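PDB 3KA5: ribosome-associated protein Y (PSrp-1) from Clostridium acetobutylicum, which is probably required for pairing active 70S ribosomes into translationally inactive 100S dimers in stationary phase, and is represented here by its C-terminal domain. Local coordinates for residues B[31-34]-B[39-42]. Numbering follows the deposited sequence.
Sequences VFQN and EVNV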
ATOM      1  N   VAL B  31       2.414  -2.107  -4.222  1.00  8.85           N
ATOM      2  CA  VAL B  31       1.072  -1.650  -4.565  1.00  7.19           C
ATOM      3  C   VAL B  31       0.754  -2.092  -5.985  1.00 12.26           C
ATOM      4  O   VAL B  31       1.573  -1.924  -6.887  1.00 10.19           O
ATOM      5  CB  VAL B  31       0.982  -0.104  -4.499  1.00  9.39           C
ATOM      6  CG1 VAL B  31      -0.443   0.350  -4.768  1.00 11.98           C
ATOM      7  CG2 VAL B  31       1.464   0.384  -3.139  1.00  9.68           C
ATOM      8  N   PHE B  32      -0.430  -2.654  -6.195  1.00  9.57           N
ATOM      9  CA  PHE B  32      -0.792  -3.107  -7.531  1.00 13.83           C
ATOM     10  C   PHE B  32      -2.294  -3.120  -7.765  1.00 14.81           C
ATOM     11  O   PHE B  32      -3.089  -3.096  -6.824  1.00 17.27           O
ATOM     12  CB  PHE B  32      -0.230  -4.513  -7.779  1.00 12.15           C
ATOM     13  CG  PHE B  32      -0.931  -5.601  -6.999  1.00 13.45           C
ATOM     14  CD1 PHE B  32      -1.745  -6.519  -7.646  1.00 12.28           C
ATOM     15  CD2 PHE B  32      -0.769  -5.707  -5.618  1.00 10.22           C
ATOM     16  CE1 PHE B  32      -2.397  -7.530  -6.935  1.00 17.95           C
ATOM     17  CE2 PHE B  32      -1.416  -6.714  -4.895  1.00 13.95           C
ATOM     18  CZ  PHE B  32      -2.230  -7.627  -5.557  1.00 11.15           C
ATOM     19  N   GLN B  33      -2.671  -3.151  -9.035  1.00  9.64           N
ATOM     20  CA  GLN B  33      -4.073  -3.206  -9.422  1.00 15.03           C
ATOM     21  C   GLN B  33      -4.382  -4.694  -9.510  1.00 17.69           C
ATOM     22  O   GLN B  33      -3.833  -5.382 -10.364  1.00 15.87           O
ATOM     23  CB  GLN B  33      -4.255  -2.551 -10.793  1.00 18.73           C
ATOM     24  CG  GLN B  33      -5.640  -2.696 -11.389  1.00 32.14           C
ATOM     25  CD  GLN B  33      -6.626  -1.709 -10.813  1.00 40.51           C
ATOM     26  OE1 GLN B  33      -6.909  -1.724  -9.617  1.00 45.64           O
ATOM     27  NE2 GLN B  33      -7.155  -0.839 -11.666  1.00 44.62           N
ATOM     28  N   ASN B  34      -5.230  -5.195  -8.616  1.00 16.57           N
ATOM     29  CA  ASN B  34      -5.581  -6.612  -8.615  1.00 16.52           C
ATOM     30  C   ASN B  34      -6.478  -6.900  -9.814  1.00 20.49           C
ATOM     31  O   ASN B  34      -7.567  -6.342  -9.923  1.00 19.54           O
ATOM     32  CB  ASN B  34      -6.317  -6.976  -7.321  1.00 20.74           C
ATOM     33  CG  ASN B  34      -6.470  -8.474  -7.141  1.00 23.67           C
ATOM     34  OD1 ASN B  34      -6.788  -9.189  -8.086  1.00 29.46           O
ATOM     35  ND2 ASN B  34      -6.252  -8.955  -5.921  1.00 23.73           N
ATOM     36  N   GLU B  39      -9.388  -3.753  -8.313  1.00 25.98           N
ATOM     37  CA  GLU B  39      -9.128  -2.756  -7.280  0.50 20.89           C
ATOM     38  C   GLU B  39      -7.665  -2.761  -6.860  1.00 22.91           C
ATOM     39  O   GLU B  39      -6.962  -3.759  -7.020  1.00 18.44           O
ATOM     40  CB  GLU B  39     -10.014  -3.014  -6.057  0.50 22.56           C
ATOM     41  CG  GLU B  39     -11.504  -3.055  -6.372  0.50 28.38           C
ATOM     42  CD  GLU B  39     -12.347  -3.414  -5.164  0.50 35.37           C
ATOM     43  OE1 GLU B  39     -11.798  -4.016  -4.219  0.50 37.08           O
ATOM     44  OE2 GLU B  39     -13.560  -3.107  -5.164  0.50 38.89           O
ATOM     45  N   VAL B  40      -7.210  -1.632  -6.329  1.00 20.36           N
ATOM     46  CA  VAL B  40      -5.836  -1.516  -5.872  1.00 18.02           C
ATOM     47  C   VAL B  40      -5.694  -2.284  -4.566  1.00 20.26           C
ATOM     48  O   VAL B  40      -6.531  -2.173  -3.666  1.00 21.16           O
ATOM     49  CB  VAL B  40      -5.441  -0.048  -5.632  1.00 18.38           C
ATOM     50  CG1 VAL B  40      -4.099   0.021  -4.934  1.00 18.63           C
ATOM     51  CG2 VAL B  40      -5.375   0.693  -6.954  1.00 24.54           C
ATOM     52  N   ASN B  41      -4.633  -3.072  -4.483  1.00 13.05           N
ATOM     53  CA  ASN B  41      -4.328  -3.872  -3.305  1.00 12.12           C
ATOM     54  C   ASN B  41      -2.859  -3.640  -2.973  1.00 12.66           C
ATOM     55  O   ASN B  41      -2.113  -3.074  -3.776  1.00 14.53           O
ATOM     56  CB  ASN B  41      -4.511  -5.363  -3.593  1.00 11.44           C
ATOM     57  CG  ASN B  41      -5.968  -5.791  -3.673  1.00 18.42           C
ATOM     58  OD1 ASN B  41      -6.895  -4.983  -3.567  1.00 20.54           O
ATOM     59  ND2 ASN B  41      -6.173  -7.086  -3.861  1.00 13.51           N
ATOM     60  N   VAL B  42      -2.442  -4.097  -1.800  1.00  9.00           N
ATOM     61  CA  VAL B  42      -1.057  -3.961  -1.380  1.00  9.67           C
ATOM     62  C   VAL B  42      -0.594  -5.262  -0.734  1.00 14.31           C
ATOM     63  O   VAL B  42      -1.227  -5.752   0.202  1.00 13.86           O
ATOM     64  CB  VAL B  42      -0.892  -2.818  -0.350  1.00  6.31           C
ATOM     65  CG1 VAL B  42       0.579  -2.654   0.021  1.00 12.54           C
ATOM     66  CG2 VAL B  42      -1.444  -1.511  -0.929  1.00  7.68           C
TER
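With chi1 at 71°, Phe32 CG lies between its backbone N and carbonyl carbon, and the ring leans toward Asn41 on the neighbouring strand, whose own CG sits anti to the carbonyl carbon, beside the backbone N. The two strands, 29-34 and 39-45, form a beta hairpin in the antiparallel sheet of this C-terminal domain of a long hibernation-promoting factor. Ring and amide planes stand 87° apart. The touching is done by Asn41 CB, 3.6 Å from Phe32 CE2. Leu53 of strand 51-55 packs against both side chains.

Phe32 and Asn41 are also a hydrogen-bonded pair. Asn41 N donates to Phe32 O at 2.8 Å. Phe32 N returns a bond to Asn41 O at 3.0 Å, and both are nearly straight, 171° at the hydrogen. Farther along, Asn34 N reaches Glu39 O at 2.8 Å in a more bent bond. The side chain of Asn34 has its own bond, OD1 accepting from the backbone N of Asp36 in the connecting loop.

On the other face, Val31 faces Val42 in a non-hydrogen-bonded pair. Val31 packs on Val42 of the second subunit, and Val42 on Val31 of that subunit, so this face contributes to the dimer interface. The two gamma branches of Val31 divide the work within the hairpin: CG2 lies 4.1 Å from Val42 CG2, whereas CG1 meets Val40 CG1 at 3.7 Å.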